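Long-range contact in trp repressor binding protein WrbA (Deinococcus radiodurans, PDB 1YDG), which catalyses the two-electron reduction of quinones to quinols by NADH or NADPH, as an FMN-binding homotetramer of the flavodoxin-like fold: residues P87-R98 with G130-T141. Numbering follows the deposited sequence.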
ATOM      1  N   PRO B  87     -12.734  -4.683 -11.079  1.00 13.72           N
ATOM      2  CA  PRO B  87     -11.772  -5.778 -11.204  1.00 14.41           C
ATOM      3  C   PRO B  87     -10.369  -5.217 -11.085  1.00 14.91           C
ATOM      4  O   PRO B  87     -10.141  -4.025 -11.322  1.00 14.65           O
ATOM      5  CB  PRO B  87     -12.021  -6.349 -12.605  1.00 14.50           C
ATOM      6  CG  PRO B  87     -12.824  -5.313 -13.336  1.00 14.27           C
ATOM      7  CD  PRO B  87     -13.436  -4.389 -12.342  1.00 13.71           C
ATOM      8  N   THR B  88      -9.430  -6.054 -10.683  1.00 15.89           N
ATOM      9  CA  THR B  88      -8.042  -5.612 -10.613  1.00 16.48           C
ATOM     10  C   THR B  88      -7.431  -5.540 -11.994  1.00 16.87           C
ATOM     11  O   THR B  88      -7.730  -6.380 -12.842  1.00 16.76           O
ATOM     12  CB  THR B  88      -7.186  -6.542  -9.752  1.00 16.72           C
ATOM     13  OG1 THR B  88      -5.952  -5.888  -9.448  1.00 18.46           O
ATOM     14  CG2 THR B  88      -6.859  -7.820 -10.499  1.00 18.80           C
ATOM     15  N   ARG B  89      -6.612  -4.509 -12.226  1.00 17.28           N
ATOM     16  CA  ARG B  89      -5.667  -4.464 -13.346  1.00 17.11           C
ATOM     17  C   ARG B  89      -4.267  -4.242 -12.792  1.00 16.67           C
ATOM     18  O   ARG B  89      -3.955  -3.148 -12.343  1.00 16.74           O
ATOM     19  CB  ARG B  89      -5.947  -3.292 -14.296  1.00 17.75           C
ATOM     20  CG  ARG B  89      -7.253  -3.342 -15.014  1.00 20.01           C
ATOM     21  CD  ARG B  89      -7.295  -4.391 -16.098  1.00 21.18           C
ATOM     22  NE  ARG B  89      -8.595  -4.342 -16.753  1.00 21.32           N
ATOM     23  CZ  ARG B  89      -9.635  -5.119 -16.459  1.00 20.71           C
ATOM     24  NH1 ARG B  89      -9.566  -6.069 -15.527  1.00 20.77           N
ATOM     25  NH2 ARG B  89     -10.759  -4.943 -17.124  1.00 22.21           N
ATOM     26  N   PHE B  90      -3.418  -5.258 -12.857  1.00 16.89           N
ATOM     27  CA  PHE B  90      -2.057  -5.196 -12.293  1.00 16.71           C
ATOM     28  C   PHE B  90      -2.041  -4.605 -10.875  1.00 16.11           C
ATOM     29  O   PHE B  90      -1.220  -3.734 -10.559  1.00 16.39           O
ATOM     30  CB  PHE B  90      -1.108  -4.402 -13.206  1.00 17.67           C
ATOM     31  CG  PHE B  90      -1.114  -4.851 -14.665  1.00 17.25           C
ATOM     32  CD1 PHE B  90      -0.707  -6.118 -15.011  1.00 18.03           C
ATOM     33  CD2 PHE B  90      -1.556  -3.999 -15.666  1.00 19.65           C
ATOM     34  CE1 PHE B  90      -0.710  -6.535 -16.338  1.00 19.18           C
ATOM     35  CE2 PHE B  90      -1.568  -4.401 -17.005  1.00 19.46           C
ATOM     36  CZ  PHE B  90      -1.144  -5.670 -17.338  1.00 19.82           C
ATOM     37  N   GLY B  91      -2.979  -5.029 -10.046  1.00 15.36           N
ATOM     38  CA  GLY B  91      -2.984  -4.632  -8.633  1.00 15.28           C
ATOM     39  C   GLY B  91      -3.515  -3.247  -8.329  1.00 15.51           C
ATOM     40  O   GLY B  91      -3.402  -2.787  -7.189  1.00 16.46           O
ATOM     41  N   GLY B  92      -4.087  -2.589  -9.339  1.00 14.63           N
ATOM     42  CA  GLY B  92      -4.794  -1.323  -9.179  1.00 14.68           C
ATOM     43  C   GLY B  92      -6.195  -1.446  -9.765  1.00 14.49           C
ATOM     44  O   GLY B  92      -6.588  -2.499 -10.275  1.00 14.92           O
ATOM     45  N   ALA B  93      -6.980  -0.390  -9.658  1.00 14.12           N
ATOM     46  CA  ALA B  93      -8.287  -0.400 -10.279  1.00 13.83           C
ATOM     47  C   ALA B  93      -8.144  -0.218 -11.803  1.00 13.42           C
ATOM     48  O   ALA B  93      -7.121   0.220 -12.289  1.00 12.88           O
ATOM     49  CB  ALA B  93      -9.168   0.681  -9.672  1.00 14.12           C
ATOM     50  N   THR B  94      -9.186  -0.566 -12.546  1.00 12.62           N
ATOM     51  CA  THR B  94      -9.200  -0.318 -13.976  1.00 12.47           C
ATOM     52  C   THR B  94      -9.108   1.167 -14.287  1.00 11.99           C
ATOM     53  O   THR B  94      -9.595   2.006 -13.522  1.00 12.33           O
ATOM     54  CB  THR B  94     -10.492  -0.831 -14.620  1.00 12.25           C
ATOM     55  OG1 THR B  94     -11.615  -0.180 -14.006  1.00 11.51           O
ATOM     56  CG2 THR B  94     -10.610  -2.351 -14.470  1.00 12.69           C
ATOM     57  N   SER B  95      -8.548   1.492 -15.446  1.00 12.00           N
ATOM     58  CA  SER B  95      -8.550   2.872 -15.926  1.00 12.53           C
ATOM     59  C   SER B  95      -9.972   3.432 -16.011  1.00 12.46           C
ATOM     60  O   SER B  95     -10.179   4.621 -15.800  1.00 12.08           O
ATOM     61  CB  SER B  95      -7.851   2.995 -17.287  1.00 12.78           C
ATOM     62  OG  SER B  95      -8.491   2.199 -18.261  1.00 14.20           O
ATOM     63  N   GLN B  96     -10.956   2.572 -16.267  1.00 12.56           N
ATOM     64  CA  GLN B  96     -12.335   3.029 -16.408  1.00 12.91           C
ATOM     65  C   GLN B  96     -12.829   3.571 -15.059  1.00 12.88           C
ATOM     66  O   GLN B  96     -13.450   4.642 -14.984  1.00 13.34           O
ATOM     67  CB  GLN B  96     -13.240   1.899 -16.934  1.00 13.03           C
ATOM     68  CG  GLN B  96     -12.974   1.485 -18.392  1.00 12.28           C
ATOM     69  CD  GLN B  96     -12.026   0.287 -18.543  1.00 13.19           C
ATOM     70  OE1 GLN B  96     -11.167   0.042 -17.688  1.00 14.72           O
ATOM     71  NE2 GLN B  96     -12.194  -0.469 -19.635  1.00 10.92           N
ATOM     72  N   MET B  97     -12.522   2.848 -13.984  1.00 12.59           N
ATOM     73  CA  MET B  97     -12.866   3.294 -12.658  1.00 12.19           C
ATOM     74  C   MET B  97     -12.069   4.549 -12.316  1.00 11.99           C
ATOM     75  O   MET B  97     -12.635   5.528 -11.842  1.00 12.09           O
ATOM     76  CB  MET B  97     -12.629   2.185 -11.633  1.00 12.64           C
ATOM     77  CG  MET B  97     -12.810   2.606 -10.161  1.00 12.75           C
ATOM     78  SD  MET B  97     -14.455   3.149  -9.707  1.00 14.74           S
ATOM     79  CE  MET B  97     -15.408   1.657  -9.503  1.00 12.93           C
ATOM     80  N   ARG B  98     -10.764   4.538 -12.566  1.00 11.90           N
ATOM     81  CA  ARG B  98      -9.967   5.753 -12.316  1.00 12.06           C
ATOM     82  C   ARG B  98     -10.474   6.950 -13.136  1.00 11.78           C
ATOM     83  O   ARG B  98     -10.424   8.063 -12.663  1.00 11.89           O
ATOM     84  CB  ARG B  98      -8.486   5.546 -12.595  1.00 11.43           C
ATOM     85  CG  ARG B  98      -7.795   4.462 -11.756  1.00 13.59           C
ATOM     86  CD  ARG B  98      -8.021   4.559 -10.263  1.00 13.54           C
ATOM     87  NE  ARG B  98      -7.644   5.854  -9.693  1.00 14.00           N
ATOM     88  CZ  ARG B  98      -7.499   6.100  -8.391  1.00 15.25           C
ATOM     89  NH1 ARG B  98      -7.656   5.132  -7.486  1.00 16.61           N
ATOM     90  NH2 ARG B  98      -7.170   7.320  -7.984  1.00 15.36           N
ATOM     91  N   GLY B 130      -3.734  -9.513  -6.809  1.00 23.22           N
ATOM     92  CA  GLY B 130      -3.682  -8.058  -6.671  1.00 23.11           C
ATOM     93  C   GLY B 130      -4.947  -7.434  -6.129  1.00 22.33           C
ATOM     94  O   GLY B 130      -5.040  -6.209  -6.017  1.00 22.64           O
ATOM     95  N   GLN B 131      -5.909  -8.281  -5.787  1.00 21.44           N
ATOM     96  CA  GLN B 131      -7.150  -7.862  -5.200  1.00 21.20           C
ATOM     97  C   GLN B 131      -6.955  -6.945  -3.982  1.00 20.67           C
ATOM     98  O   GLN B 131      -7.576  -5.882  -3.912  1.00 19.23           O
ATOM     99  CB  GLN B 131      -7.975  -9.075  -4.759  1.00 21.74           C
ATOM    100  CG  GLN B 131      -8.597  -9.901  -5.884  1.00 24.20           C
ATOM    101  CD  GLN B 131      -7.860 -11.206  -6.125  1.00 27.04           C
ATOM    102  OE1 GLN B 131      -6.620 -11.222  -6.232  1.00 28.71           O
ATOM    103  NE2 GLN B 131      -8.612 -12.304  -6.242  1.00 25.35           N
ATOM    104  N   GLU B 132      -6.116  -7.366  -3.031  1.00 18.82           N
ATOM    105  CA  GLU B 132      -5.939  -6.608  -1.803  1.00 18.92           C
ATOM    106  C   GLU B 132      -5.375  -5.242  -2.103  1.00 17.27           C
ATOM    107  O   GLU B 132      -5.829  -4.251  -1.552  1.00 16.08           O
ATOM    108  CB  GLU B 132      -5.022  -7.331  -0.809  1.00 18.47           C
ATOM    109  CG  GLU B 132      -5.652  -8.557  -0.233  1.00 18.93           C
ATOM    110  CD  GLU B 132      -4.805  -9.248   0.827  1.00 19.87           C
ATOM    111  OE1 GLU B 132      -5.315 -10.243   1.355  1.00 26.37           O
ATOM    112  OE2 GLU B 132      -3.682  -8.818   1.161  1.00 16.90           O
ATOM    113  N   THR B 133      -4.403  -5.176  -3.002  1.00 16.05           N
ATOM    114  CA  THR B 133      -3.837  -3.888  -3.322  1.00 15.53           C
ATOM    115  C   THR B 133      -4.889  -3.020  -4.055  1.00 14.87           C
ATOM    116  O   THR B 133      -4.927  -1.809  -3.843  1.00 14.29           O
ATOM    117  CB  THR B 133      -2.489  -3.989  -4.040  1.00 15.83           C
ATOM    118  OG1 THR B 133      -2.630  -4.746  -5.248  1.00 18.04           O
ATOM    119  CG2 THR B 133      -1.435  -4.676  -3.121  1.00 17.10           C
ATOM    120  N   THR B 134      -5.771  -3.643  -4.844  1.00 14.11           N
ATOM    121  CA  THR B 134      -6.790  -2.894  -5.598  1.00 13.37           C
ATOM    122  C   THR B 134      -7.725  -2.240  -4.625  1.00 12.33           C
ATOM    123  O   THR B 134      -8.047  -1.066  -4.778  1.00 11.28           O
ATOM    124  CB  THR B 134      -7.599  -3.781  -6.554  1.00 13.67           C
ATOM    125  OG1 THR B 134      -6.715  -4.399  -7.500  1.00 15.71           O
ATOM    126  CG2 THR B 134      -8.654  -2.973  -7.310  1.00 14.20           C
ATOM    127  N   LEU B 135      -8.145  -2.991  -3.605  1.00 11.68           N
ATOM    128  CA  LEU B 135      -8.989  -2.436  -2.562  1.00 12.39           C
ATOM    129  C   LEU B 135      -8.268  -1.295  -1.828  1.00 12.38           C
ATOM    130  O   LEU B 135      -8.832  -0.212  -1.627  1.00 12.24           O
ATOM    131  CB  LEU B 135      -9.403  -3.526  -1.582  1.00 12.06           C
ATOM    132  CG  LEU B 135     -10.223  -4.662  -2.203  1.00 11.79           C
ATOM    133  CD1 LEU B 135     -10.334  -5.817  -1.243  1.00 11.79           C
ATOM    134  CD2 LEU B 135     -11.622  -4.156  -2.599  1.00 10.43           C
ATOM    135  N   GLN B 136      -7.031  -1.539  -1.422  1.00 12.84           N
ATOM    136  CA  GLN B 136      -6.226  -0.527  -0.750  1.00 12.97           C
ATOM    137  C   GLN B 136      -6.175   0.791  -1.532  1.00 12.59           C
ATOM    138  O   GLN B 136      -6.377   1.857  -0.961  1.00 11.46           O
ATOM    139  CB  GLN B 136      -4.806  -1.031  -0.537  1.00 13.30           C
ATOM    140  CG  GLN B 136      -3.834   0.033   0.005  1.00 14.73           C
ATOM    141  CD  GLN B 136      -2.394  -0.512   0.203  1.00 15.04           C
ATOM    142  OE1 GLN B 136      -1.660  -0.772  -0.763  1.00 20.71           O
ATOM    143  NE2 GLN B 136      -1.996  -0.649   1.451  1.00 15.44           N
ATOM    144  N   THR B 137      -5.885   0.718  -2.825  1.00 12.44           N
ATOM    145  CA  THR B 137      -5.803   1.939  -3.637  1.00 13.20           C
ATOM    146  C   THR B 137      -7.130   2.695  -3.633  1.00 12.90           C
ATOM    147  O   THR B 137      -7.157   3.932  -3.646  1.00 13.72           O
ATOM    148  CB  THR B 137      -5.387   1.665  -5.085  1.00 13.90           C
ATOM    149  OG1 THR B 137      -6.368   0.851  -5.734  1.00 17.09           O
ATOM    150  CG2 THR B 137      -4.061   0.950  -5.144  1.00 15.05           C
ATOM    151  N   LEU B 138      -8.228   1.952  -3.584  1.00 12.43           N
ATOM    152  CA  LEU B 138      -9.567   2.558  -3.561  1.00 12.18           C
ATOM    153  C   LEU B 138      -9.880   3.228  -2.223  1.00 11.73           C
ATOM    154  O   LEU B 138     -10.466   4.324  -2.188  1.00 10.26           O
ATOM    155  CB  LEU B 138     -10.625   1.509  -3.918  1.00 11.63           C
ATOM    156  CG  LEU B 138     -10.595   1.037  -5.380  1.00 12.72           C
ATOM    157  CD1 LEU B 138     -11.603  -0.083  -5.596  1.00 12.71           C
ATOM    158  CD2 LEU B 138     -10.855   2.200  -6.382  1.00 12.48           C
ATOM    159  N   TYR B 139      -9.477   2.586  -1.124  1.00 11.35           N
ATOM    160  CA  TYR B 139      -9.631   3.201   0.185  1.00 12.02           C
ATOM    161  C   TYR B 139      -8.754   4.437   0.321  1.00 12.51           C
ATOM    162  O   TYR B 139      -9.225   5.455   0.874  1.00 11.78           O
ATOM    163  CB  TYR B 139      -9.370   2.224   1.353  1.00 10.73           C
ATOM    164  CG  TYR B 139     -10.479   1.215   1.545  1.00  9.74           C
ATOM    165  CD1 TYR B 139     -11.682   1.559   2.160  1.00  7.20           C
ATOM    166  CD2 TYR B 139     -10.323  -0.095   1.121  1.00  9.63           C
ATOM    167  CE1 TYR B 139     -12.692   0.650   2.305  1.00  8.52           C
ATOM    168  CE2 TYR B 139     -11.354  -1.024   1.269  1.00  9.89           C
ATOM    169  CZ  TYR B 139     -12.520  -0.653   1.868  1.00  9.23           C
ATOM    170  OH  TYR B 139     -13.531  -1.583   2.013  1.00 10.83           O
ATOM    171  N   MET B 140      -7.506   4.370  -0.171  1.00 13.19           N
ATOM    172  CA  MET B 140      -6.604   5.535  -0.071  1.00 14.47           C
ATOM    173  C   MET B 140      -7.212   6.763  -0.774  1.00 14.18           C
ATOM    174  O   MET B 140      -7.171   7.872  -0.241  1.00 13.31           O
ATOM    175  CB  MET B 140      -5.208   5.263  -0.623  1.00 15.30           C
ATOM    176  CG  MET B 140      -4.365   4.232   0.148  1.00 20.47           C
ATOM    177  SD  MET B 140      -4.238   4.397   1.950  1.00 29.02           S
ATOM    178  CE  MET B 140      -5.471   3.214   2.458  1.00 28.81           C
ATOM    179  N   THR B 141      -7.763   6.553  -1.965  1.00 14.56           N
ATOM    180  CA  THR B 141      -8.504   7.610  -2.698  1.00 14.68           C
ATOM    181  C   THR B 141      -9.638   8.210  -1.873  1.00 14.12           C
ATOM    182  O   THR B 141      -9.802   9.441  -1.804  1.00 14.67           O
ATOM    183  CB  THR B 141      -9.046   7.042  -4.053  1.00 14.96           C
ATOM    184  OG1 THR B 141      -7.940   6.898  -4.950  1.00 17.59           O
ATOM    185  CG2 THR B 141     -10.087   7.942  -4.686  1.00 15.69           C
TER
HETATM  186  O   HOH W   1      -6.761   2.094  -7.914  1.00 25.86           O
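In this flavodoxin-like fold the FMN-binding loop after strand 81-89 packs against the first turns of helix 131-144, where Thr88 meets Thr134 and Gly91 meets Gly130. Thr88, Arg89 and Phe90 belong to the experimentally established FMN site. A type I' turn from Arg89 to Gly92 folds the loop back. Strand 87-89 and helix 131-141 run nearly at right angles, at 97°.

A chi1 of -165° turns the Thr88 hydroxyl away from its backbone N, toward the helix, and OG1 donates to Thr134 OG1 at 2.6 Å. Thr134 OG1 in turn donates to Gly130 O from above the carbonyl plane, and the backbone N of Thr134 bonds the same oxygen. The methyl CG2 of Thr134 lies 3.6 Å from Gly92 O. A valine in place of Thr134 would probably leave the Thr88 hydroxyl without this acceptor and Gly130 O without its Thr134 hydroxyl donor. The CA atoms of Gly91 and Gly130 are 4.0 Å apart. Any side chain on Gly130, the N-cap residue, would clash with Gly91 CA. Thr133 OG1 lies 2.9 Å from Gly91 O and is hydrogen-bonded to Tyr167 of the third subunit.

Further along, Ala93 CB touches Leu138 CD2 at 4.0 Å, and Met97 CG packs on the same methyl. A water beside them accepts from Ala93 N and Arg98 NH1 and donates to Thr137 OG1. Thr137 OG1 donates its own hydrogen bond to Thr134 O. The CB of Phe90 is directed away from the helix, and its ring meets Trp108 and Trp145 of the second subunit edge-to-face. The Arg98 chain bends at chi2 and chi3, bringing its guanidinium edge to Thr141, and NH2 donates to Thr141 OG1 at 3.2 Å, with an N-H...O angle of 141°.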